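Local coordinates for protein AtxE2 (Asticcacaulis excentricus, PDB 5TXE) that hydrolyses the isopeptide bond of the threaded lasso peptides astexin-2 and astexin-3, recognising mainly their loop and converting them to linear peptides, at residues A54-P59 with L319-W324; T348-G353 with S439-L444; C363-E366 with R372-V375; L374-L379 with Q383-Y388. The protein carries 1 engineered substitution. All blocks are in the same frame, centred on the assembly; numbering follows the deposited sequence.

Contact 1 of 4, residues A54-P59 with L319-W324; sequences ASETTP and LRREGW
Glu56 OE2 is gripped by two groups: Arg321 NE, whose N-H reaches it at 3.0 Å with an angle of 166°, and the hydroxyl of Thr305 on the neighbouring strand. The arginine bond uses the syn lone pair of OE2 and lies in the guanidinium plane. Beside it, Arg321 NH2 meets Glu56 OE1 at 2.9 Å, again on the syn side but tilted out of both planes. Even so, the carboxylate and guanidinium planes are only 15° apart, and the groups form a side-on salt bridge with one nitrogen for each oxygen. Bends at chi2 in both residues bring the two flat ends together, although the chains themselves cross at a slant. The CG methylene of Glu56 packs on Leu319 CD1 at 3.9 Å; a long acid suits the place because its stem packs while its carboxylate pairs with the arginine. Arg321 NH1 comes close to Arg441 NE, and the carboxylate probably offsets that crowding of like charges. An alanine at Glu56 is likely to leave Arg321 without its countercharge, free to swing beside Arg441. Glu56 itself is held by a type I turn from Ser55 to Thr58, closed by Thr58 N to Ser55 O and braced by Ser55 N donating to Thr58 OG1 at 2.8 Å. The turn belongs to the loop between strands 48-49 and 61-63, and it abuts strand 315-322 in a four-stranded propeller blade, with Glu56 also touching Met329 of strand 328-335 and its backbone bonded to that of Gly353.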
loop_
_atom_site.group_PDB
_atom_site.type_symbol
_atom_site.label_atom_id
_atom_site.label_comp_id
_atom_site.label_asym_id
_atom_site.label_seq_id
_atom_site.Cartn_x
_atom_site.Cartn_y
_atom_site.Cartn_z
ATOM N N ALA A 54 -2.594 4.509 -0.916
ATOM C CA ALA A 54 -3.869 5.115 -0.644
ATOM C C ALA A 54 -4.775 4.987 -1.839
ATOM O O ALA A 54 -4.324 5.029 -2.964
ATOM C CB ALA A 54 -3.674 6.574 -0.349
ATOM N N SER A 55 -6.064 4.862 -1.579
ATOM C CA SER A 55 -7.021 4.792 -2.669
ATOM C C SER A 55 -8.230 5.696 -2.377
ATOM O O SER A 55 -8.207 6.568 -1.473
ATOM C CB SER A 55 -7.434 3.325 -2.874
ATOM O OG SER A 55 -8.176 2.886 -1.745
ATOM N N GLU A 56 -9.317 5.475 -3.107
ATOM C CA GLU A 56 -10.487 6.370 -3.032
ATOM C C GLU A 56 -11.069 6.603 -1.680
ATOM O O GLU A 56 -11.480 7.703 -1.390
ATOM C CB GLU A 56 -11.628 5.876 -3.944
ATOM C CG GLU A 56 -11.378 6.039 -5.421
ATOM C CD GLU A 56 -10.774 4.791 -6.023
ATOM O OE1 GLU A 56 -9.912 4.135 -5.363
ATOM O OE2 GLU A 56 -11.181 4.447 -7.154
ATOM N N THR A 57 -11.102 5.584 -0.849
ATOM C CA THR A 57 -11.703 5.695 0.467
ATOM C C THR A 57 -10.709 5.888 1.592
ATOM O O THR A 57 -11.058 5.776 2.765
ATOM C CB THR A 57 -12.542 4.428 0.791
ATOM O OG1 THR A 57 -11.683 3.312 0.825
ATOM C CG2 THR A 57 -13.544 4.131 -0.314
ATOM N N THR A 58 -9.454 6.151 1.273
ATOM C CA THR A 58 -8.468 6.363 2.340
ATOM C C THR A 58 -8.806 7.661 3.049
ATOM O O THR A 58 -8.788 8.738 2.419
ATOM C CB THR A 58 -7.046 6.448 1.756
ATOM O OG1 THR A 58 -6.679 5.192 1.163
ATOM C CG2 THR A 58 -6.062 6.819 2.870
ATOM N N PRO A 59 -9.082 7.611 4.351
ATOM C CA PRO A 59 -9.601 8.837 5.014
ATOM C C PRO A 59 -8.530 9.850 5.441
ATOM O O PRO A 59 -8.412 10.183 6.625
ATOM C CB PRO A 59 -10.297 8.278 6.241
ATOM C CG PRO A 59 -9.487 7.034 6.586
ATOM C CD PRO A 59 -9.016 6.465 5.274
ATOM N N LEU A 319 -17.233 8.247 -8.456
ATOM C CA LEU A 319 -15.933 7.883 -9.011
ATOM C C LEU A 319 -15.919 6.459 -9.447
ATOM O O LEU A 319 -16.631 5.618 -8.878
ATOM C CB LEU A 319 -14.847 7.950 -7.930
ATOM C CG LEU A 319 -14.329 9.334 -7.572
ATOM C CD1 LEU A 319 -13.309 9.236 -6.441
ATOM C CD2 LEU A 319 -13.699 9.976 -8.786
ATOM N N ARG A 320 -15.068 6.171 -10.420
ATOM C CA ARG A 320 -14.806 4.794 -10.759
ATOM C C ARG A 320 -13.537 4.684 -11.578
ATOM O O ARG A 320 -12.968 5.679 -12.021
ATOM C CB ARG A 320 -15.941 4.199 -11.561
ATOM C CG ARG A 320 -15.969 4.813 -12.960
ATOM C CD ARG A 320 -17.159 4.541 -13.832
ATOM N NE ARG A 320 -17.379 3.162 -14.107
ATOM C CZ ARG A 320 -17.343 2.629 -15.317
ATOM N NH1 ARG A 320 -17.069 3.360 -16.397
ATOM N NH2 ARG A 320 -17.581 1.332 -15.417
ATOM N N ARG A 321 -13.104 3.447 -11.769
ATOM C CA ARG A 321 -11.982 3.161 -12.658
ATOM C C ARG A 321 -12.491 2.729 -14.002
ATOM O O ARG A 321 -13.529 2.107 -14.074
ATOM C CB ARG A 321 -11.126 2.058 -12.059
ATOM C CG ARG A 321 -10.412 2.576 -10.845
ATOM C CD ARG A 321 -10.409 1.624 -9.689
ATOM N NE ARG A 321 -9.748 2.254 -8.543
ATOM C CZ ARG A 321 -8.639 1.807 -7.942
ATOM N NH1 ARG A 321 -8.047 0.682 -8.327
ATOM N NH2 ARG A 321 -8.133 2.485 -6.911
ATOM N N GLU A 322 -11.785 3.103 -15.055
ATOM C CA GLU A 322 -12.206 2.760 -16.399
ATOM C C GLU A 322 -11.035 2.874 -17.407
ATOM O O GLU A 322 -9.920 3.156 -17.028
ATOM C CB GLU A 322 -13.390 3.658 -16.825
ATOM C CG GLU A 322 -13.081 5.137 -16.847
ATOM C CD GLU A 322 -14.307 5.965 -17.250
ATOM O OE1 GLU A 322 -15.419 5.673 -16.756
ATOM O OE2 GLU A 322 -14.146 6.927 -18.046
ATOM N N GLY A 323 -11.326 2.641 -18.680
ATOM C CA GLY A 323 -10.358 2.636 -19.751
ATOM C C GLY A 323 -9.692 1.268 -19.867
ATOM O O GLY A 323 -10.019 0.341 -19.126
ATOM N N TRP A 324 -8.724 1.149 -20.770
ATOM C CA TRP A 324 -8.004 -0.110 -20.964
ATOM C C TRP A 324 -7.398 -0.614 -19.616
ATOM O O TRP A 324 -6.695 0.134 -18.912
ATOM C CB TRP A 324 -6.890 0.107 -21.961
ATOM C CG TRP A 324 -6.155 -1.135 -22.357
ATOM C CD1 TRP A 324 -5.005 -1.593 -21.834
ATOM C CD2 TRP A 324 -6.480 -2.009 -23.443
ATOM N NE1 TRP A 324 -4.587 -2.715 -22.501
ATOM C CE2 TRP A 324 -5.487 -3.001 -23.486
ATOM C CE3 TRP A 324 -7.527 -2.053 -24.377
ATOM C CZ2 TRP A 324 -5.502 -4.031 -24.422
ATOM C CZ3 TRP A 324 -7.542 -3.071 -25.316
ATOM C CH2 TRP A 324 -6.531 -4.061 -25.326
#

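Contact 2 of 4, residues T348-G353 with S439-L444; sequences TGLLQG and SSRGFL
This is a partly buried contact between two domains, apolar at its centre and bridged by water beside it, where the start of strand 350-357 in the beta-propeller meets a loop of the alpha/beta-hydrolase domain. Leu350 crosses Arg441 at about a right angle, its CD2 lying against Arg441 CB at 3.8 Å. The other methyl, CD1, sits 4.0 Å from Gly442 CA. Glycine suits position 442 because a side-chain carbon there would run into that methyl. An alanine in place of Leu350 would probably open a gap over the Arg441 stem and Gly442, and so weaken the apolar join between the domains. At Gly349 the backbone angles would press any CB against the carbonyl oxygen of the residue before it, hence glycine, and its CA makes a CA-H...O contact with Arg441 O at 3.3 Å. Two waters complete the polar seam. One links Gly349 N to Arg441 O, at 2.8 Å from each. The other lies 2.7 Å from Gly349 O and 3.0 Å from Arg441 NH1, at the guanidinium edge and in its plane. The long arginine can do both jobs, its aliphatic stem (extended from CG to NE) packing on leucine while its head reaches the water and, more strongly, Ser326 O. Tyr438, which stabilises the alkoxide intermediate, lies in this same loop, directly before Ser439. The loop leaves strand 431-436 and leads to helix 454-459, while on the propeller side Leu350 also packs on Glu366 of strand 360-367.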
loop_
_atom_site.group_PDB
_atom_site.type_symbol
_atom_site.label_atom_id
_atom_site.label_comp_id
_atom_site.label_asym_id
_atom_site.label_seq_id
_atom_site.Cartn_x
_atom_site.Cartn_y
_atom_site.Cartn_z
ATOM N N THR A 348 -5.293 9.574 -15.896
ATOM C CA THR A 348 -4.439 8.583 -15.232
ATOM C C THR A 348 -4.162 9.185 -13.812
ATOM O O THR A 348 -4.411 10.356 -13.576
ATOM C CB THR A 348 -3.195 8.317 -16.060
ATOM O OG1 THR A 348 -2.433 9.498 -16.181
ATOM C CG2 THR A 348 -3.576 7.909 -17.449
ATOM N N GLY A 349 -3.858 8.373 -12.826
ATOM C CA GLY A 349 -3.669 8.883 -11.488
ATOM C C GLY A 349 -4.740 8.383 -10.553
ATOM O O GLY A 349 -5.510 7.482 -10.884
ATOM N N LEU A 350 -4.761 8.980 -9.384
ATOM C CA LEU A 350 -5.651 8.607 -8.336
ATOM C C LEU A 350 -6.195 9.851 -7.679
ATOM O O LEU A 350 -5.495 10.853 -7.571
ATOM C CB LEU A 350 -4.893 7.796 -7.270
ATOM C CG LEU A 350 -4.227 6.503 -7.712
ATOM C CD1 LEU A 350 -3.158 5.969 -6.740
ATOM C CD2 LEU A 350 -5.332 5.486 -7.902
ATOM N N LEU A 351 -7.436 9.753 -7.222
ATOM C CA LEU A 351 -8.022 10.730 -6.315
ATOM C C LEU A 351 -8.371 9.995 -5.061
ATOM O O LEU A 351 -9.076 9.003 -5.110
ATOM C CB LEU A 351 -9.300 11.323 -6.870
ATOM C CG LEU A 351 -9.205 12.140 -8.119
ATOM C CD1 LEU A 351 -10.626 12.536 -8.508
ATOM C CD2 LEU A 351 -8.362 13.372 -7.906
ATOM N N GLN A 352 -7.897 10.497 -3.930
ATOM C CA GLN A 352 -7.962 9.773 -2.691
ATOM C C GLN A 352 -8.599 10.628 -1.610
ATOM O O GLN A 352 -8.296 11.819 -1.486
ATOM C CB GLN A 352 -6.520 9.430 -2.288
ATOM C CG GLN A 352 -5.812 8.545 -3.297
ATOM C CD GLN A 352 -4.327 8.836 -3.397
ATOM O OE1 GLN A 352 -3.888 9.979 -3.281
ATOM N NE2 GLN A 352 -3.555 7.819 -3.696
ATOM N N GLY A 353 -9.436 10.024 -0.795
ATOM C CA GLY A 353 -9.946 10.697 0.398
ATOM C C GLY A 353 -10.894 11.865 0.176
ATOM O O GLY A 353 -11.149 12.664 1.103
ATOM N N SER A 439 2.174 -2.212 -8.720
ATOM C CA SER A 439 1.157 -1.246 -9.043
ATOM C C SER A 439 1.774 0.045 -9.544
ATOM O O SER A 439 2.796 0.524 -9.031
ATOM C CB SER A 439 0.138 -0.959 -7.939
ATOM O OG SER A 439 0.713 -0.980 -6.695
ATOM N N SER A 440 1.113 0.596 -10.558
ATOM C CA SER A 440 1.602 1.755 -11.262
ATOM C C SER A 440 0.515 2.795 -11.497
ATOM O O SER A 440 0.548 3.481 -12.514
ATOM C CB SER A 440 2.230 1.350 -12.611
ATOM O OG SER A 440 3.109 2.398 -13.021
ATOM N N ARG A 441 -0.399 2.981 -10.554
ATOM C CA ARG A 441 -1.480 3.937 -10.793
ATOM C C ARG A 441 -1.104 5.350 -10.497
ATOM O O ARG A 441 -1.676 6.271 -11.091
ATOM C CB ARG A 441 -2.741 3.598 -10.001
ATOM C CG ARG A 441 -3.287 2.218 -10.321
ATOM C CD ARG A 441 -4.747 2.067 -9.829
ATOM N NE ARG A 441 -5.413 0.955 -10.484
ATOM C CZ ARG A 441 -6.237 1.062 -11.523
ATOM N NH1 ARG A 441 -6.537 2.232 -12.090
ATOM N NH2 ARG A 441 -6.783 -0.043 -11.991
ATOM N N GLY A 442 -0.172 5.533 -9.564
ATOM C CA GLY A 442 0.031 6.821 -8.910
ATOM C C GLY A 442 1.428 7.273 -9.191
ATOM O O GLY A 442 1.963 7.010 -10.274
ATOM N N PHE A 443 2.006 7.959 -8.207
ATOM C CA PHE A 443 3.318 8.550 -8.358
ATOM C C PHE A 443 4.374 7.441 -8.465
ATOM O O PHE A 443 4.316 6.473 -7.749
ATOM C CB PHE A 443 3.583 9.507 -7.206
ATOM C CG PHE A 443 4.955 10.025 -7.178
ATOM C CD1 PHE A 443 5.485 10.696 -8.285
ATOM C CD2 PHE A 443 5.780 9.815 -6.031
ATOM C CE1 PHE A 443 6.825 11.142 -8.279
ATOM C CE2 PHE A 443 7.106 10.279 -6.012
ATOM C CZ PHE A 443 7.633 10.946 -7.137
ATOM N N LEU A 444 5.272 7.563 -9.415
ATOM C CA LEU A 444 6.367 6.591 -9.575
ATOM C C LEU A 444 7.408 6.824 -8.503
ATOM O O LEU A 444 8.278 7.672 -8.663
ATOM C CB LEU A 444 6.983 6.760 -10.944
ATOM C CG LEU A 444 6.005 6.451 -12.109
ATOM C CD1 LEU A 444 6.674 6.753 -13.431
ATOM C CD2 LEU A 444 5.494 5.040 -12.118
HETATM O O HOH W 1 -5.761 5.141 -12.254
HETATM O O HOH W 2 -2.991 5.773 -13.546
#

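Contact 3 of 4, residues C363-E366 with R372-V375; sequences CAQE and RRLV
Two guanidinium groups meet their partners by their edges. Arg373 lies alongside Gln365, pointing the same way, and sends both NE and NH2 to Gln365 OE1, each at 2.8 Å. The oxygen is in the guanidinium plane, but the amide is turned 54° from it: NE approaches nearly along the C=O axis while NH2 comes from above the amide plane. Arg372 likewise puts NE and NH2 on one oxygen, Glu366 OE2, at 2.9 Å each, with the two planes 47° apart. Glu366 reaches it with CG between its backbone N and carbonyl carbon (chi1 56°) and the chain then extended. Gln352 NE2 is a further donor to OE2, and Phe443 N bonds OE1. Arg372 NH1 bonds the carbonyls of Ile49 and Thr51, so the buried guanidinium has backbone acceptors besides its carboxylate. The backbones carrying these side chains are the second and third strands of an antiparallel propeller blade. Cys363 N to Val375 O and Arg373 N to Gln365 O, both 3.0 Å, belong to its hydrogen-bonded pairs. Between them Ala364 and Leu374 form a non-hydrogen-bonded pair, the small alanine letting Leu374 CD1 pack 4.0 Å from its CB. Cys363 is disulfide-bonded to Cys354 on strand 350-357.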
loop_
_atom_site.group_PDB
_atom_site.type_symbol
_atom_site.label_atom_id
_atom_site.label_comp_id
_atom_site.label_asym_id
_atom_site.label_seq_id
_atom_site.Cartn_x
_atom_site.Cartn_y
_atom_site.Cartn_z
ATOM N N CYS A 363 -9.681 16.772 -2.693
ATOM C CA CYS A 363 -9.062 15.442 -2.809
ATOM C C CYS A 363 -7.546 15.442 -2.595
ATOM O O CYS A 363 -6.868 16.430 -2.892
ATOM C CB CYS A 363 -9.264 14.915 -4.229
ATOM S SG CYS A 363 -10.981 14.810 -4.730
ATOM N N ALA A 364 -6.992 14.312 -2.166
ATOM C CA ALA A 364 -5.591 14.078 -2.454
ATOM C C ALA A 364 -5.516 13.535 -3.863
ATOM O O ALA A 364 -6.426 12.866 -4.310
ATOM C CB ALA A 364 -4.990 13.078 -1.468
ATOM N N GLN A 365 -4.401 13.765 -4.550
ATOM C CA GLN A 365 -4.254 13.324 -5.927
ATOM C C GLN A 365 -2.795 13.043 -6.212
ATOM O O GLN A 365 -1.901 13.683 -5.629
ATOM C CB GLN A 365 -4.729 14.430 -6.864
ATOM C CG GLN A 365 -4.656 14.099 -8.356
ATOM C CD GLN A 365 -3.404 14.615 -9.040
ATOM O OE1 GLN A 365 -2.827 15.626 -8.661
ATOM N NE2 GLN A 365 -3.003 13.939 -10.101
ATOM N N GLU A 366 -2.547 12.085 -7.094
ATOM C CA GLU A 366 -1.196 11.784 -7.548
ATOM C C GLU A 366 -1.210 11.181 -8.925
ATOM O O GLU A 366 -2.228 10.667 -9.357
ATOM C CB GLU A 366 -0.471 10.855 -6.547
ATOM C CG GLU A 366 -1.168 9.588 -6.260
ATOM C CD GLU A 366 -0.348 8.678 -5.363
ATOM O OE1 GLU A 366 0.699 8.198 -5.860
ATOM O OE2 GLU A 366 -0.777 8.388 -4.215
ATOM N N ARG A 372 1.854 12.859 -4.069
ATOM C CA ARG A 372 0.615 13.159 -3.488
ATOM C C ARG A 372 0.504 14.630 -3.016
ATOM O O ARG A 372 1.360 15.157 -2.279
ATOM C CB ARG A 372 0.331 12.196 -2.339
ATOM C CG ARG A 372 -1.126 11.988 -2.071
ATOM C CD ARG A 372 -1.356 10.876 -1.053
ATOM N NE ARG A 372 -1.012 9.597 -1.644
ATOM C CZ ARG A 372 -0.689 8.523 -0.941
ATOM N NH1 ARG A 372 -0.676 8.553 0.389
ATOM N NH2 ARG A 372 -0.405 7.390 -1.556
ATOM N N ARG A 373 -0.595 15.258 -3.432
ATOM C CA ARG A 373 -0.911 16.604 -3.059
ATOM C C ARG A 373 -2.411 16.743 -2.932
ATOM O O ARG A 373 -3.173 15.817 -3.277
ATOM C CB ARG A 373 -0.421 17.519 -4.161
ATOM C CG ARG A 373 -1.108 17.247 -5.455
ATOM C CD ARG A 373 -0.889 18.322 -6.474
ATOM N NE ARG A 373 -1.495 17.901 -7.714
ATOM C CZ ARG A 373 -1.494 18.588 -8.873
ATOM N NH1 ARG A 373 -0.904 19.774 -9.006
ATOM N NH2 ARG A 373 -2.086 18.053 -9.924
ATOM N N LEU A 374 -2.830 17.884 -2.422
ATOM C CA LEU A 374 -4.247 18.214 -2.379
ATOM C C LEU A 374 -4.637 19.093 -3.576
ATOM O O LEU A 374 -3.895 19.962 -3.995
ATOM C CB LEU A 374 -4.604 18.932 -1.104
ATOM C CG LEU A 374 -4.932 18.171 0.182
ATOM C CD1 LEU A 374 -4.511 16.732 0.170
ATOM C CD2 LEU A 374 -4.405 18.917 1.369
ATOM N N VAL A 375 -5.860 18.894 -4.031
ATOM C CA VAL A 375 -6.377 19.394 -5.271
ATOM C C VAL A 375 -7.849 19.671 -5.036
ATOM O O VAL A 375 -8.457 19.060 -4.132
ATOM C CB VAL A 375 -6.080 18.264 -6.265
ATOM C CG1 VAL A 375 -7.272 17.574 -6.865
ATOM C CG2 VAL A 375 -4.912 18.563 -7.156
#

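Contact 4 of 4, residues L374-L379 with Q383-Y388; sequences LVTLNL and QMSPLY
With CG opposite its backbone N (chi1 -170°) and a bend at chi3 (81°), Met384 lays its chain obliquely across Val375, CG to CG1 at 3.5 Å, a tight fit. Its CB and CA also face Leu377 CD1; the separation there is shorter than normal packing and Leu377 has unfavourable torsions, so that detail is doubtful. The flexible, unbranched methionine suits a place where it must follow the relief of strand 374-378. On the opposite face Leu374 CD2 meets Tyr388 CB at 4.2 Å, and the phenol hydroxyl goes on to Arg87 NH2.

The two strands form an antiparallel hairpin, the outer pair of the blade. Its regular bonds include Thr376 N to Ser385 O (2.7 Å) and Asn378 N to Gln383 O (2.8 Å). A classic beta bulge interrupts the ladder: Leu387 N at 3.0 Å and Tyr388 N at 3.1 Å both donate to Leu374 O, approaching from the same face of its carbonyl. Pro386, which has no N-H to give, fits an edge strand at a non-hydrogen-bonded position opposite Val375. In the connecting turn, Asn378 OD1 accepts from Thr380 N and Ser381 N. The chemistry implies a hairpin set mainly by backbone bonds, with apolar side chains of both strands packing on one another (Met384 with Val375, Leu374 with Tyr388) and the bulge probably accentuating its twist at the Tyr388 end.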
loop_
_atom_site.group_PDB
_atom_site.type_symbol
_atom_site.label_atom_id
_atom_site.label_comp_id
_atom_site.label_asym_id
_atom_site.label_seq_id
_atom_site.Cartn_x
_atom_site.Cartn_y
_atom_site.Cartn_z
ATOM N N LEU A 374 -2.830 17.884 -2.422
ATOM C CA LEU A 374 -4.247 18.214 -2.379
ATOM C C LEU A 374 -4.637 19.093 -3.576
ATOM O O LEU A 374 -3.895 19.962 -3.995
ATOM C CB LEU A 374 -4.604 18.932 -1.104
ATOM C CG LEU A 374 -4.932 18.171 0.182
ATOM C CD1 LEU A 374 -4.511 16.732 0.170
ATOM C CD2 LEU A 374 -4.405 18.917 1.369
ATOM N N VAL A 375 -5.860 18.894 -4.031
ATOM C CA VAL A 375 -6.377 19.394 -5.271
ATOM C C VAL A 375 -7.849 19.671 -5.036
ATOM O O VAL A 375 -8.457 19.060 -4.132
ATOM C CB VAL A 375 -6.080 18.264 -6.265
ATOM C CG1 VAL A 375 -7.272 17.574 -6.865
ATOM C CG2 VAL A 375 -4.912 18.563 -7.156
ATOM N N THR A 376 -8.414 20.649 -5.764
ATOM C CA THR A 376 -9.892 20.829 -5.800
ATOM C C THR A 376 -10.427 20.500 -7.158
ATOM O O THR A 376 -9.831 20.799 -8.163
ATOM C CB THR A 376 -10.392 22.256 -5.420
ATOM O OG1 THR A 376 -9.816 23.205 -6.303
ATOM C CG2 THR A 376 -9.981 22.635 -4.057
ATOM N N LEU A 377 -11.535 19.815 -7.187
ATOM C CA LEU A 377 -12.130 19.442 -8.442
ATOM C C LEU A 377 -13.489 20.171 -8.542
ATOM O O LEU A 377 -14.354 20.018 -7.681
ATOM C CB LEU A 377 -12.290 17.941 -8.453
ATOM C CG LEU A 377 -12.136 17.210 -9.778
ATOM C CD1 LEU A 377 -11.131 17.832 -10.714
ATOM C CD2 LEU A 377 -11.667 15.806 -9.514
ATOM N N ASN A 378 -13.669 20.974 -9.581
ATOM C CA ASN A 378 -14.943 21.658 -9.816
ATOM C C ASN A 378 -16.023 20.676 -10.304
ATOM O O ASN A 378 -15.889 20.045 -11.345
ATOM C CB ASN A 378 -14.701 22.796 -10.804
ATOM C CG ASN A 378 -15.943 23.642 -11.072
ATOM O OD1 ASN A 378 -17.060 23.143 -11.250
ATOM N ND2 ASN A 378 -15.729 24.931 -11.159
ATOM N N LEU A 379 -17.101 20.546 -9.542
ATOM C CA LEU A 379 -18.114 19.544 -9.852
ATOM C C LEU A 379 -19.130 19.940 -10.964
ATOM O O LEU A 379 -20.108 19.212 -11.207
ATOM C CB LEU A 379 -18.868 19.169 -8.573
ATOM C CG LEU A 379 -18.004 18.467 -7.533
ATOM C CD1 LEU A 379 -18.838 18.128 -6.306
ATOM C CD2 LEU A 379 -17.381 17.218 -8.131
ATOM N N GLN A 383 -13.001 20.736 -13.759
ATOM C CA GLN A 383 -11.645 21.243 -13.701
ATOM C C GLN A 383 -10.951 20.995 -12.354
ATOM O O GLN A 383 -11.511 21.226 -11.282
ATOM C CB GLN A 383 -11.607 22.738 -14.005
ATOM C CG GLN A 383 -10.229 23.170 -14.505
ATOM C CD GLN A 383 -10.199 24.586 -15.067
ATOM O OE1 GLN A 383 -11.215 25.289 -15.086
ATOM N NE2 GLN A 383 -9.035 25.000 -15.547
ATOM N N MET A 384 -9.698 20.568 -12.451
ATOM C CA MET A 384 -8.871 20.236 -11.282
ATOM C C MET A 384 -7.851 21.319 -11.100
ATOM O O MET A 384 -7.117 21.618 -12.036
ATOM C CB MET A 384 -8.125 18.935 -11.519
ATOM C CG MET A 384 -7.413 18.382 -10.257
ATOM S SD MET A 384 -6.721 16.706 -10.512
ATOM C CE MET A 384 -5.206 17.096 -11.337
ATOM N N SER A 385 -7.767 21.847 -9.888
ATOM C CA SER A 385 -6.785 22.853 -9.562
ATOM C C SER A 385 -6.013 22.475 -8.294
ATOM O O SER A 385 -6.600 21.916 -7.365
ATOM C CB SER A 385 -7.508 24.185 -9.309
ATOM O OG SER A 385 -8.461 24.411 -10.334
ATOM N N PRO A 386 -4.717 22.830 -8.229
ATOM C CA PRO A 386 -3.861 22.665 -7.052
ATOM C C PRO A 386 -4.431 23.391 -5.887
ATOM O O PRO A 386 -4.932 24.458 -6.075
ATOM C CB PRO A 386 -2.571 23.399 -7.430
ATOM C CG PRO A 386 -2.570 23.481 -8.896
ATOM C CD PRO A 386 -4.012 23.500 -9.331
ATOM N N LEU A 387 -4.417 22.775 -4.722
ATOM C CA LEU A 387 -4.751 23.443 -3.477
ATOM C C LEU A 387 -3.520 23.508 -2.555
ATOM O O LEU A 387 -3.198 24.552 -2.064
ATOM C CB LEU A 387 -5.882 22.707 -2.789
ATOM C CG LEU A 387 -6.260 23.285 -1.441
ATOM C CD1 LEU A 387 -6.804 24.699 -1.554
ATOM C CD2 LEU A 387 -7.290 22.377 -0.798
ATOM N N TYR A 388 -2.838 22.382 -2.339
ATOM C CA TYR A 388 -1.651 22.313 -1.467
ATOM C C TYR A 388 -0.697 21.179 -1.880
ATOM O O TYR A 388 -1.104 20.014 -1.928
ATOM C CB TYR A 388 -2.052 22.099 -0.006
ATOM C CG TYR A 388 -0.878 21.982 0.911
ATOM C CD1 TYR A 388 -0.246 23.101 1.386
ATOM C CD2 TYR A 388 -0.376 20.736 1.286
ATOM C CE1 TYR A 388 0.845 23.005 2.234
ATOM C CE2 TYR A 388 0.736 20.606 2.125
ATOM C CZ TYR A 388 1.346 21.733 2.605
ATOM O OH TYR A 388 2.443 21.612 3.437
HETATM O O HOH W 3 -7.945 24.812 -5.736
#

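From the N terminus, the loop at 54-59 meets strand 315-322 about 260 residues later, and contact 1 thus closes a long span of propeller before contact 2 opens. Contact 2 then runs from 348-353 to 439-444, joining the propeller to the hydrolase domain, and inside its loop nest the short antiparallel strand pairings of contacts 3 and 4. These share Leu374 and Val375, since strand 373-378 pairs on one side with 360-367 and on the other with 384-388. Contacts 1 and 2 touch through Ala54 O and Gln352 NE2, contacts 2 and 3 through Gln352 N and Ala364 O, making one continuous run from N-terminal loop through blade to hydrolase loop.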